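PDB 4C8Z: CRISPR-associated protein Cas6 C-terminal domain-containing protein from Thermus thermophilus, which binds RNA and, as a Cas6-family protein, is probably an endoribonuclease that processes CRISPR transcripts in antiviral defence. Local coordinates for residues Gln43-Phe48 against Leu151-Glu156. Residues are numbered along the deposited sequence; the frame is centred on the assembly and turned at random.
Sequences QGENPF and LLRRLE. With K (potassium ion), chain E; nucleotides of chain C.
Arg-154 of helix 144-158 pushes its guanidinium into the loop before strand 48-53, where NH2 donates a hydrogen bond to Asn-46 O (3.2 Å). The bond is bent, 138° at the hydrogen, and the carbonyl oxygen lies 29° out of the guanidinium plane. Phe-48 O comes equally near to NH2, 3.2 Å away at the guanidinium edge, while NH1 is held by Ser-225 O of helix 209-225. Arginine suits this buried, tightly packed half: its first torsion sets CG beside the backbone N (chi1 -74°), and a bend at chi3 brings the flat, many-handed end up to backbone oxygens. Asn-46 faces two ways, its backbone O meeting Arg-154 and its side-chain OD1 binding the potassium ion at 2.8 Å, a hard oxygen ligand for a hard cation. Gln-43 O, Val-40 O, His-41 O, Tyr-30 OH and ribose O2' and O3' of G27 of chain C complete the site.

The looser side, partly open to solvent, belongs to Glu-45 and Arg-153. A long, charged arginine suits a place beside the sugar-phosphate chain, and the loop carboxylate offers it an opposite charge, though their salt bridge is doubtful, OE2 and NE being modelled too close. A bend at chi3 turns the Arg-153 guanidinium toward the RNA, where NH1 and NH2 give weak bonds to O5' of G26 of chain C, each 3.4 Å. Potassium thus joins loop oxygens to the RNA backbone, and the charges of Glu-45 and Arg-153 are consistent with an arginine held near the sugar-phosphate chain.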
loop_
_atom_site.group_PDB
_atom_site.type_symbol
_atom_site.label_atom_id
_atom_site.label_comp_id
_atom_site.label_asym_id
_atom_site.label_seq_id
_atom_site.Cartn_x
_atom_site.Cartn_y
_atom_site.Cartn_z
ATOM N N GLN A 43 -3.962 2.765 29.829
ATOM C CA GLN A 43 -5.120 2.247 29.109
ATOM C C GLN A 43 -4.712 1.764 27.723
ATOM O O GLN A 43 -4.005 2.456 27.011
ATOM C CB GLN A 43 -6.183 3.324 28.976
ATOM C CG GLN A 43 -7.206 3.253 30.050
ATOM C CD GLN A 43 -8.095 4.481 30.085
ATOM O OE1 GLN A 43 -8.170 5.254 29.111
ATOM N NE2 GLN A 43 -8.788 4.662 31.207
ATOM N N GLY A 44 -5.148 0.571 27.356
ATOM C CA GLY A 44 -4.783 -0.002 26.083
ATOM C C GLY A 44 -5.404 0.688 24.880
ATOM O O GLY A 44 -4.950 0.508 23.749
ATOM N N GLU A 45 -6.448 1.474 25.109
ATOM C CA GLU A 45 -7.092 2.162 24.014
ATOM C C GLU A 45 -7.187 3.635 24.351
ATOM O O GLU A 45 -7.758 4.006 25.361
ATOM C CB GLU A 45 -8.457 1.540 23.727
ATOM C CG GLU A 45 -8.829 1.612 22.262
ATOM C CD GLU A 45 -9.454 0.319 21.753
ATOM O OE1 GLU A 45 -10.073 -0.429 22.564
ATOM O OE2 GLU A 45 -9.287 0.045 20.537
ATOM N N ASN A 46 -6.612 4.488 23.514
ATOM C CA ASN A 46 -6.494 5.907 23.859
ATOM C C ASN A 46 -7.704 6.759 23.549
ATOM O O ASN A 46 -8.122 6.785 22.402
ATOM C CB ASN A 46 -5.344 6.546 23.108
ATOM C CG ASN A 46 -4.028 6.236 23.715
ATOM O OD1 ASN A 46 -3.938 5.891 24.894
ATOM N ND2 ASN A 46 -2.976 6.362 22.918
ATOM N N PRO A 47 -8.201 7.534 24.546
ATOM C CA PRO A 47 -9.348 8.429 24.341
ATOM C C PRO A 47 -8.962 9.763 23.691
ATOM O O PRO A 47 -9.662 10.784 23.839
ATOM C CB PRO A 47 -9.842 8.684 25.761
ATOM C CG PRO A 47 -8.912 7.878 26.681
ATOM C CD PRO A 47 -7.699 7.636 25.927
ATOM N N PHE A 48 -7.866 9.736 22.942
ATOM C CA PHE A 48 -7.298 10.949 22.373
ATOM C C PHE A 48 -6.367 10.619 21.216
ATOM O O PHE A 48 -6.007 9.477 21.033
ATOM C CB PHE A 48 -6.474 11.679 23.433
ATOM C CG PHE A 48 -5.194 10.973 23.786
ATOM C CD1 PHE A 48 -5.197 9.913 24.682
ATOM C CD2 PHE A 48 -3.988 11.365 23.221
ATOM C CE1 PHE A 48 -4.039 9.267 25.011
ATOM C CE2 PHE A 48 -2.830 10.727 23.554
ATOM C CZ PHE A 48 -2.860 9.663 24.449
ATOM N N LEU A 151 -10.601 2.503 12.853
ATOM C CA LEU A 151 -11.583 3.531 13.042
ATOM C C LEU A 151 -12.812 2.995 13.798
ATOM O O LEU A 151 -13.278 3.577 14.797
ATOM C CB LEU A 151 -11.981 4.084 11.695
ATOM C CG LEU A 151 -10.951 4.995 11.039
ATOM C CD1 LEU A 151 -11.476 5.377 9.665
ATOM C CD2 LEU A 151 -10.640 6.252 11.872
ATOM N N LEU A 152 -13.331 1.879 13.324
ATOM C CA LEU A 152 -14.566 1.349 13.851
ATOM C C LEU A 152 -14.425 0.985 15.317
ATOM O O LEU A 152 -15.285 1.345 16.112
ATOM C CB LEU A 152 -15.012 0.131 13.036
ATOM C CG LEU A 152 -16.333 -0.541 13.452
ATOM C CD1 LEU A 152 -17.544 0.404 13.485
ATOM C CD2 LEU A 152 -16.593 -1.653 12.486
ATOM N N ARG A 153 -13.329 0.304 15.659
ATOM C CA ARG A 153 -13.056 -0.170 17.016
ATOM C C ARG A 153 -13.146 0.951 18.058
ATOM O O ARG A 153 -13.769 0.801 19.125
ATOM C CB ARG A 153 -11.661 -0.781 17.081
ATOM C CG ARG A 153 -11.303 -1.367 18.437
ATOM C CD ARG A 153 -9.885 -1.905 18.472
ATOM N NE ARG A 153 -8.879 -0.828 18.492
ATOM C CZ ARG A 153 -7.781 -0.792 17.738
ATOM N NH1 ARG A 153 -7.522 -1.772 16.872
ATOM N NH2 ARG A 153 -6.942 0.239 17.836
ATOM N N ARG A 154 -12.509 2.063 17.719
ATOM C CA ARG A 154 -12.414 3.204 18.598
ATOM C C ARG A 154 -13.706 4.010 18.629
ATOM O O ARG A 154 -14.102 4.505 19.694
ATOM C CB ARG A 154 -11.195 4.038 18.222
ATOM C CG ARG A 154 -9.903 3.344 18.656
ATOM C CD ARG A 154 -8.639 3.874 18.001
ATOM N NE ARG A 154 -7.996 4.827 18.909
ATOM C CZ ARG A 154 -7.516 6.015 18.550
ATOM N NH1 ARG A 154 -7.570 6.410 17.280
ATOM N NH2 ARG A 154 -6.964 6.806 19.458
ATOM N N LEU A 155 -14.378 4.109 17.484
ATOM C CA LEU A 155 -15.767 4.579 17.466
ATOM C C LEU A 155 -16.636 3.806 18.449
ATOM O O LEU A 155 -17.353 4.410 19.237
ATOM C CB LEU A 155 -16.379 4.445 16.067
ATOM C CG LEU A 155 -17.645 5.272 15.816
ATOM C CD1 LEU A 155 -17.322 6.755 15.799
ATOM C CD2 LEU A 155 -18.358 4.888 14.532
ATOM N N GLU A 156 -16.595 2.473 18.387
ATOM C CA GLU A 156 -17.410 1.656 19.294
ATOM C C GLU A 156 -16.926 1.813 20.729
ATOM O O GLU A 156 -17.727 1.833 21.657
ATOM C CB GLU A 156 -17.410 0.167 18.904
ATOM C CG GLU A 156 -17.679 -0.123 17.425
ATOM C CD GLU A 156 -18.333 -1.474 17.194
ATOM O OE1 GLU A 156 -17.862 -2.481 17.755
ATOM O OE2 GLU A 156 -19.340 -1.532 16.466
HETATM K K K E . -2.420 4.776 26.919
ATOM P P G C 27 -2.067 2.374 20.059
ATOM O OP1 G C 27 -2.780 3.654 19.820
ATOM O OP2 G C 27 -0.872 2.027 19.251
ATOM O "O5'" G C 27 -1.637 2.235 21.590
ATOM C "C5'" G C 27 -2.523 2.613 22.637
ATOM C "C4'" G C 27 -1.913 2.347 23.992
ATOM O "O4'" G C 27 -1.693 0.916 24.172
ATOM C "C3'" G C 27 -0.541 2.949 24.256
ATOM O "O3'" G C 27 -0.590 4.321 24.586
ATOM C "C2'" G C 27 -0.033 2.076 25.386
ATOM O "O2'" G C 27 -0.663 2.406 26.620
ATOM C "C1'" G C 27 -0.530 0.710 24.949
ATOM N N9 G C 27 0.472 0.056 24.116
ATOM C C8 G C 27 0.382 -0.023 22.749
ATOM N N7 G C 27 1.384 -0.634 22.226
ATOM C C5 G C 27 2.172 -0.961 23.323
ATOM C C6 G C 27 3.409 -1.631 23.344
ATOM O O6 G C 27 4.073 -2.091 22.414
ATOM N N1 G C 27 3.888 -1.748 24.614
ATOM C C2 G C 27 3.295 -1.313 25.765
ATOM N N2 G C 27 4.113 -1.665 26.768
ATOM N N3 G C 27 2.134 -0.687 25.780
ATOM C C4 G C 27 1.637 -0.542 24.516
ATOM P P G C 26 -3.834 -1.415 14.980
ATOM O OP1 G C 26 -4.556 -0.307 14.328
ATOM O OP2 G C 26 -2.364 -1.533 14.774
ATOM O "O5'" G C 26 -4.163 -1.256 16.510
ATOM C "C5'" G C 26 -3.260 -0.608 17.376
ATOM C "C4'" G C 26 -3.658 -0.825 18.808
ATOM O "O4'" G C 26 -3.503 -2.218 19.180
ATOM C "C3'" G C 26 -2.836 -0.084 19.836
ATOM O "O3'" G C 26 -3.193 1.267 19.905
ATOM C "C2'" G C 26 -3.117 -0.881 21.101
ATOM O "O2'" G C 26 -4.410 -0.599 21.615
ATOM C "C1'" G C 26 -3.117 -2.302 20.538
ATOM N N9 G C 26 -1.786 -2.919 20.561
ATOM C C8 G C 26 -1.150 -3.282 19.401
ATOM N N7 G C 26 0.007 -3.805 19.612
ATOM C C5 G C 26 0.119 -3.790 20.992
ATOM C C6 G C 26 1.183 -4.257 21.758
ATOM O O6 G C 26 2.237 -4.783 21.383
ATOM N N1 G C 26 0.944 -4.068 23.095
ATOM C C2 G C 26 -0.159 -3.523 23.667
ATOM N N2 G C 26 0.058 -3.574 24.991
ATOM N N3 G C 26 -1.196 -3.072 22.971
ATOM C C4 G C 26 -0.975 -3.237 21.631
ATOM P P G C 25 -4.359 -7.821 11.814
ATOM O OP1 G C 25 -4.282 -7.752 10.331
ATOM O OP2 G C 25 -3.219 -8.378 12.567
ATOM O "O5'" G C 25 -4.754 -6.378 12.388
ATOM C "C5'" G C 25 -3.936 -5.670 13.302
ATOM C "C4'" G C 25 -4.707 -5.217 14.515
ATOM O "O4'" G C 25 -4.691 -6.255 15.527
ATOM C "C3'" G C 25 -4.121 -4.001 15.211
ATOM O "O3'" G C 25 -4.543 -2.796 14.608
ATOM C "C2'" G C 25 -4.578 -4.165 16.649
ATOM O "O2'" G C 25 -5.909 -3.709 16.830
ATOM C "C1'" G C 25 -4.547 -5.681 16.809
ATOM N N9 G C 25 -3.283 -6.147 17.417
ATOM C C8 G C 25 -2.196 -6.644 16.726
ATOM N N7 G C 25 -1.200 -6.990 17.493
ATOM C C5 G C 25 -1.656 -6.697 18.773
ATOM C C6 G C 25 -0.983 -6.871 20.013
ATOM O O6 G C 25 0.151 -7.311 20.271
ATOM N N1 G C 25 -1.774 -6.459 21.069
ATOM C C2 G C 25 -3.040 -5.950 21.001
ATOM N N2 G C 25 -3.373 -5.729 22.290
ATOM N N3 G C 25 -3.713 -5.774 19.851
ATOM C C4 G C 25 -2.953 -6.168 18.772
#